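Local coordinates for protein cellulase CEL9M (Clostridium cellulolyticum, PDB 1IA6) that probably cleaves internal beta-1,4-glucosidic linkages in cellulose, lichenin and cereal beta-glucans as a family 9 glycoside hydrolase, at residues D278-E281 with F282-Y286; L318-C321 with K322-D326. All blocks are in the same frame, centred on the assembly; numbering follows the deposited sequence.

Contact 1. Residues D278-E281 with F282-Y286. Unlike the reference sequence in segment 282-286: Phe282 (reference Ile).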
ATOM      1  N   ASP A 278       4.806  -1.243  25.052  1.00 16.09           N
ATOM      2  CA  ASP A 278       5.165   0.145  25.324  1.00 17.25           C
ATOM      3  C   ASP A 278       5.406   0.921  24.030  1.00 16.03           C
ATOM      4  O   ASP A 278       5.077   2.103  23.937  1.00 17.35           O
ATOM      5  CB  ASP A 278       6.422   0.229  26.199  1.00 19.10           C
ATOM      6  CG  ASP A 278       6.177  -0.230  27.628  1.00 20.16           C
ATOM      7  OD1 ASP A 278       5.011  -0.217  28.075  1.00 21.07           O
ATOM      8  OD2 ASP A 278       7.158  -0.589  28.308  1.00 24.54           O
ATOM      9  N   ALA A 279       5.991   0.263  23.034  1.00 14.09           N
ATOM     10  CA  ALA A 279       6.257   0.919  21.755  1.00 13.38           C
ATOM     11  C   ALA A 279       4.947   1.358  21.107  1.00 13.62           C
ATOM     12  O   ALA A 279       4.833   2.479  20.606  1.00 10.75           O
ATOM     13  CB  ALA A 279       7.012  -0.026  20.829  1.00 13.67           C
ATOM     14  N   ILE A 280       3.961   0.468  21.114  1.00 13.78           N
ATOM     15  CA  ILE A 280       2.655   0.771  20.540  1.00 15.91           C
ATOM     16  C   ILE A 280       1.959   1.886  21.314  1.00 15.94           C
ATOM     17  O   ILE A 280       1.417   2.822  20.722  1.00 14.77           O
ATOM     18  CB  ILE A 280       1.751  -0.482  20.540  1.00 16.84           C
ATOM     19  CG1 ILE A 280       2.330  -1.532  19.594  1.00 20.05           C
ATOM     20  CG2 ILE A 280       0.339  -0.111  20.132  1.00 19.88           C
ATOM     21  CD1 ILE A 280       2.554  -1.029  18.188  1.00 20.82           C
ATOM     22  N   GLU A 281       1.974   1.786  22.638  1.00 15.69           N
ATOM     23  CA  GLU A 281       1.344   2.798  23.482  1.00 18.17           C
ATOM     24  C   GLU A 281       1.946   4.177  23.230  1.00 16.81           C
ATOM     25  O   GLU A 281       1.223   5.173  23.155  1.00 17.12           O
ATOM     26  CB  GLU A 281       1.509   2.437  24.958  1.00 21.51           C
ATOM     27  CG  GLU A 281       0.782   1.175  25.377  1.00 28.90           C
ATOM     28  CD  GLU A 281       1.051   0.811  26.826  1.00 33.57           C
ATOM     29  OE1 GLU A 281       0.799   1.660  27.709  1.00 36.71           O
ATOM     30  OE2 GLU A 281       1.517  -0.322  27.084  1.00 37.28           O
ATOM     31  N   PHE A 282       3.269   4.235  23.110  1.00 14.89           N
ATOM     32  CA  PHE A 282       3.951   5.503  22.862  1.00 15.60           C
ATOM     33  C   PHE A 282       3.451   6.133  21.570  1.00 15.43           C
ATOM     34  O   PHE A 282       3.036   7.294  21.549  1.00 14.44           O
ATOM     35  CB  PHE A 282       5.463   5.304  22.748  1.00 15.67           C
ATOM     36  CG  PHE A 282       6.211   6.568  22.404  1.00 17.57           C
ATOM     37  CD1 PHE A 282       6.608   7.452  23.403  1.00 18.69           C
ATOM     38  CD2 PHE A 282       6.468   6.901  21.078  1.00 16.96           C
ATOM     39  CE1 PHE A 282       7.250   8.649  23.085  1.00 19.34           C
ATOM     40  CE2 PHE A 282       7.108   8.095  20.749  1.00 18.37           C
ATOM     41  CZ  PHE A 282       7.499   8.971  21.754  1.00 18.67           C
ATOM     42  N   ASN A 283       3.505   5.364  20.486  1.00 12.97           N
ATOM     43  CA  ASN A 283       3.072   5.863  19.190  1.00 11.40           C
ATOM     44  C   ASN A 283       1.626   6.337  19.202  1.00 11.06           C
ATOM     45  O   ASN A 283       1.320   7.410  18.686  1.00 10.97           O
ATOM     46  CB  ASN A 283       3.270   4.793  18.115  1.00 10.68           C
ATOM     47  CG  ASN A 283       2.710   5.211  16.771  1.00 11.48           C
ATOM     48  OD1 ASN A 283       1.582   4.871  16.427  1.00 13.40           O
ATOM     49  ND2 ASN A 283       3.491   5.972  16.013  1.00 12.37           N
ATOM     50  N   PHE A 284       0.738   5.549  19.800  1.00 11.15           N
ATOM     51  CA  PHE A 284      -0.667   5.925  19.858  1.00 12.27           C
ATOM     52  C   PHE A 284      -0.874   7.201  20.664  1.00 13.63           C
ATOM     53  O   PHE A 284      -1.581   8.107  20.224  1.00 15.21           O
ATOM     54  CB  PHE A 284      -1.505   4.789  20.459  1.00 14.41           C
ATOM     55  CG  PHE A 284      -1.653   3.592  19.556  1.00 15.57           C
ATOM     56  CD1 PHE A 284      -1.184   3.623  18.243  1.00 16.37           C
ATOM     57  CD2 PHE A 284      -2.292   2.443  20.011  1.00 17.71           C
ATOM     58  CE1 PHE A 284      -1.354   2.526  17.395  1.00 17.26           C
ATOM     59  CE2 PHE A 284      -2.467   1.340  19.170  1.00 18.15           C
ATOM     60  CZ  PHE A 284      -1.997   1.384  17.861  1.00 17.80           C
ATOM     61  N   ASN A 285      -0.257   7.277  21.838  1.00 13.88           N
ATOM     62  CA  ASN A 285      -0.397   8.462  22.680  1.00 16.68           C
ATOM     63  C   ASN A 285       0.234   9.684  22.028  1.00 17.77           C
ATOM     64  O   ASN A 285      -0.205  10.813  22.250  1.00 17.73           O
ATOM     65  CB  ASN A 285       0.221   8.225  24.061  1.00 17.67           C
ATOM     66  CG  ASN A 285      -0.609   7.285  24.912  1.00 19.02           C
ATOM     67  OD1 ASN A 285      -1.835   7.262  24.804  1.00 23.15           O
ATOM     68  ND2 ASN A 285       0.049   6.517  25.770  1.00 20.99           N
ATOM     69  N   TYR A 286       1.261   9.457  21.217  1.00 17.54           N
ATOM     70  CA  TYR A 286       1.927  10.548  20.524  1.00 17.55           C
ATOM     71  C   TYR A 286       0.969  11.138  19.490  1.00 16.94           C
ATOM     72  O   TYR A 286       0.864  12.356  19.347  1.00 16.17           O
ATOM     73  CB  TYR A 286       3.204  10.037  19.851  1.00 18.96           C
ATOM     74  CG  TYR A 286       4.019  11.117  19.181  1.00 22.09           C
ATOM     75  CD1 TYR A 286       3.746  11.516  17.875  1.00 22.02           C
ATOM     76  CD2 TYR A 286       5.056  11.755  19.863  1.00 24.67           C
ATOM     77  CE1 TYR A 286       4.486  12.526  17.261  1.00 24.33           C
ATOM     78  CE2 TYR A 286       5.801  12.764  19.263  1.00 25.97           C
ATOM     79  CZ  TYR A 286       5.511  13.144  17.961  1.00 26.48           C
ATOM     80  OH  TYR A 286       6.254  14.135  17.364  1.00 28.20           O
TER

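Contact 2. Residues L318-C321 with K322-D326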
ATOM      1  N   LEU A 318      -7.157   0.455  14.549  1.00 10.01           N
ATOM      2  CA  LEU A 318      -8.335  -0.411  14.484  1.00 10.09           C
ATOM      3  C   LEU A 318      -7.980  -1.892  14.582  1.00 10.14           C
ATOM      4  O   LEU A 318      -8.759  -2.688  15.110  1.00 10.70           O
ATOM      5  CB  LEU A 318      -9.137  -0.144  13.205  1.00 11.99           C
ATOM      6  CG  LEU A 318      -9.816   1.228  13.142  1.00 11.82           C
ATOM      7  CD1 LEU A 318     -10.729   1.284  11.931  1.00 13.43           C
ATOM      8  CD2 LEU A 318     -10.616   1.473  14.417  1.00 12.34           C
ATOM      9  N   VAL A 319      -6.813  -2.273  14.071  1.00  8.86           N
ATOM     10  CA  VAL A 319      -6.394  -3.669  14.163  1.00 10.23           C
ATOM     11  C   VAL A 319      -6.126  -3.946  15.640  1.00 11.72           C
ATOM     12  O   VAL A 319      -6.506  -4.990  16.172  1.00 12.10           O
ATOM     13  CB  VAL A 319      -5.112  -3.931  13.344  1.00  9.59           C
ATOM     14  CG1 VAL A 319      -4.627  -5.357  13.567  1.00 11.56           C
ATOM     15  CG2 VAL A 319      -5.392  -3.700  11.869  1.00  9.06           C
ATOM     16  N   TYR A 320      -5.480  -2.990  16.301  1.00 10.97           N
ATOM     17  CA  TYR A 320      -5.171  -3.101  17.720  1.00 12.27           C
ATOM     18  C   TYR A 320      -6.460  -3.233  18.535  1.00 13.33           C
ATOM     19  O   TYR A 320      -6.522  -4.006  19.492  1.00 13.85           O
ATOM     20  CB  TYR A 320      -4.403  -1.858  18.181  1.00 12.30           C
ATOM     21  CG  TYR A 320      -4.104  -1.821  19.659  1.00 15.38           C
ATOM     22  CD1 TYR A 320      -3.084  -2.599  20.203  1.00 18.26           C
ATOM     23  CD2 TYR A 320      -4.842  -1.007  20.517  1.00 17.10           C
ATOM     24  CE1 TYR A 320      -2.801  -2.562  21.570  1.00 21.14           C
ATOM     25  CE2 TYR A 320      -4.570  -0.965  21.883  1.00 21.03           C
ATOM     26  CZ  TYR A 320      -3.547  -1.743  22.401  1.00 22.17           C
ATOM     27  OH  TYR A 320      -3.264  -1.693  23.749  1.00 26.43           O
ATOM     28  N   CYS A 321      -7.487  -2.481  18.148  1.00 12.67           N
ATOM     29  CA  CYS A 321      -8.763  -2.506  18.865  1.00 15.41           C
ATOM     30  C   CYS A 321      -9.521  -3.831  18.826  1.00 16.66           C
ATOM     31  O   CYS A 321     -10.459  -4.031  19.597  1.00 16.92           O
ATOM     32  CB  CYS A 321      -9.673  -1.381  18.364  1.00 15.21           C
ATOM     33  SG  CYS A 321      -9.188   0.248  18.974  1.00 17.36           S
ATOM     34  N   LYS A 322      -9.126  -4.732  17.933  1.00 17.34           N
ATOM     35  CA  LYS A 322      -9.788  -6.030  17.855  1.00 19.99           C
ATOM     36  C   LYS A 322      -9.632  -6.764  19.183  1.00 22.08           C
ATOM     37  O   LYS A 322     -10.590  -7.343  19.699  1.00 23.10           O
ATOM     38  CB  LYS A 322      -9.183  -6.881  16.736  1.00 19.62           C
ATOM     39  CG  LYS A 322      -9.525  -6.406  15.333  1.00 18.50           C
ATOM     40  CD  LYS A 322      -8.859  -7.276  14.275  1.00 18.13           C
ATOM     41  CE  LYS A 322      -9.313  -8.728  14.371  1.00 19.38           C
ATOM     42  NZ  LYS A 322      -8.641  -9.584  13.351  1.00 18.65           N
ATOM     43  N   GLN A 323      -8.426  -6.730  19.738  1.00 23.45           N
ATOM     44  CA  GLN A 323      -8.157  -7.405  21.002  1.00 27.28           C
ATOM     45  C   GLN A 323      -8.172  -6.474  22.208  1.00 27.20           C
ATOM     46  O   GLN A 323      -8.491  -6.898  23.317  1.00 27.61           O
ATOM     47  CB  GLN A 323      -6.809  -8.123  20.937  1.00 29.02           C
ATOM     48  CG  GLN A 323      -6.728  -9.186  19.857  1.00 33.23           C
ATOM     49  CD  GLN A 323      -5.479 -10.034  19.971  1.00 35.98           C
ATOM     50  OE1 GLN A 323      -4.367  -9.512  20.066  1.00 39.36           O
ATOM     51  NE2 GLN A 323      -5.654 -11.352  19.955  1.00 38.00           N
ATOM     52  N   ASN A 324      -7.828  -5.210  21.992  1.00 26.89           N
ATOM     53  CA  ASN A 324      -7.792  -4.235  23.073  1.00 27.74           C
ATOM     54  C   ASN A 324      -8.639  -3.022  22.711  1.00 27.59           C
ATOM     55  O   ASN A 324      -8.115  -1.973  22.338  1.00 27.19           O
ATOM     56  CB  ASN A 324      -6.347  -3.798  23.322  1.00 30.24           C
ATOM     57  CG  ASN A 324      -5.437  -4.963  23.673  1.00 33.27           C
ATOM     58  OD1 ASN A 324      -4.237  -4.932  23.397  1.00 36.74           O
ATOM     59  ND2 ASN A 324      -6.003  -5.992  24.292  1.00 35.60           N
ATOM     60  N   PRO A 325      -9.969  -3.154  22.808  1.00 27.26           N
ATOM     61  CA  PRO A 325     -10.850  -2.033  22.479  1.00 26.96           C
ATOM     62  C   PRO A 325     -10.563  -0.823  23.362  1.00 27.08           C
ATOM     63  O   PRO A 325     -10.638  -0.903  24.587  1.00 29.18           O
ATOM     64  CB  PRO A 325     -12.244  -2.604  22.722  1.00 27.89           C
ATOM     65  CG  PRO A 325     -12.063  -4.067  22.447  1.00 28.10           C
ATOM     66  CD  PRO A 325     -10.753  -4.358  23.129  1.00 27.10           C
ATOM     67  N   ASP A 326     -10.213   0.289  22.726  1.00 23.84           N
ATOM     68  CA  ASP A 326      -9.931   1.534  23.428  1.00 21.87           C
ATOM     69  C   ASP A 326     -10.807   2.564  22.725  1.00 20.51           C
ATOM     70  O   ASP A 326     -10.580   2.892  21.561  1.00 19.23           O
ATOM     71  CB  ASP A 326      -8.458   1.907  23.280  1.00 22.37           C
ATOM     72  CG  ASP A 326      -8.073   3.094  24.131  1.00 21.92           C
ATOM     73  OD1 ASP A 326      -8.815   4.097  24.119  1.00 21.82           O
ATOM     74  OD2 ASP A 326      -7.027   3.029  24.809  1.00 27.60           O
TER

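Contact 1. Residues D278-E281 with F282-Y286
Ile280 and Phe284, one helical turn apart on helix 274-289, lie side by side and point the same way, with the CG2 methyl of the isoleucine covering one face of the phenyl ring. The contact can be followed outward along Phe284. Its CB passes the backbone oxygen of Ile280, and Phe284 CG comes within 3.4 Å of Ile280 O, so the base of the side chain rests against the carbonyl. From Phe284 CD2 outward the partner becomes Ile280 CG2, 3.7 Å from that ring carbon. Phe284 CE2 lies closest, 3.3 Å from Ile280 CG2, and Phe284 CZ follows with Ile280 CG2 at 3.6 Å. The methyl therefore sits over the face but displaced toward the rim, a CH-pi contact 26° off the ring normal. With CG2 anti to the backbone N, Ile280 turns this methyl, rather than CG1, to the Phe284 side. The ring meets Glu313, Val316 and Met317 of helix 306-323, while Ile280 packs on Val261, Ala264 and Leu265 of helix 260-271.

Four regular helical bonds link the same turns, among them Phe284 N to Ile280 O at 3.0 Å and Asn285 N to Glu281 O at 2.9 Å. Asn285 ND2 also approaches Glu281 O, but at too poor an angle to bond. The amide of buried Asn283 gives its ND2 to the backbone oxygens of Asp250 and Trp252. The Ile280-Phe284 pair is thus held by dispersion and CH-pi contact, while the buried amide beside it has its NH2 group satisfied by backbone carbonyls.

Contact 2. Residues L318-C321 with K322-D326
Tyr320 and Asn324 meet where helix 306-323 runs out: Asn324 CB stands over one face of the tyrosine ring, 4.0 Å from the centroid of Tyr320, in a CH-pi contact. This is the tight part. Asn324 CB lies 3.6 Å from Tyr320 CZ, and Asn324 OD1 comes to 3.3 Å from Tyr320 CE1, near the rim, with the amide plane turned 72° to the ring. Tyr320 carries its CG anti to the backbone N (chi1 176°), which swings the ring forward beneath the asparagine.

Cys321 is buried against Leu329 of helix 327-341 and Phe429 of helix 413-429 but is more loosely met by the returning chain: Cys321 SG is 3.9 Å from Asp326 N. A straight CA-H...O contact from Cys321 CA to Asn324 O joins backbone to backbone nearby. Gln323 is the loose, solvent-exposed residue; Asn324 and Pro325 are exposed too, yet each has a contact here. Lys322 NZ forms a salt bridge with Glu80.

The backbone bonds record the unwinding. Lys322 N reaches back three residues to Val319 O at 3.2 Å, lying well above that carbonyl's plane. Tyr320 O accepts Asn324 N at 3.1 Å in its carbonyl plane and, weakly, Gln323 N as well. Cys321 O faces Pro325, whose nitrogen has no hydrogen to offer, and Pro325 CG packs against Cys321 O at 3.3 Å.

Asp326 then takes the N-cap position of helix 327-341, its side chain capping a backbone N and OD1 bonding to Ser328 OG. A frayed helix end, a proline and an N-cap in succession form a short helix-to-helix turn, as expected in the (alpha/alpha)6 barrel of family 9 glycoside hydrolases.

In the fold
Contacts 1 and 2 sit on consecutive helices, 274-289 and 306-323, with their centres about 14 Å apart, and they touch through the aromatic residues. The rings of Phe284 and Tyr320 meet edge-to-face, Phe284 CE2 coming to 3.6 Å from Tyr320 CG, while Ile280 CG2 approaches Tyr320 CD1 at 4.2 Å. Ile280, Phe284, Tyr320 and Asn324 therefore form a continuous run of side chains from one helix to the end of the next. Their centres lie about 22 and 21 Å from the centre of the chain. Contact 1 is nearer a metal: the side chain of Ala279 is about 11 Å from that of the calcium ligand Asp211. Contact 2 is away from the metal sites and from the predicted catalytic residues Asp401 and Glu410.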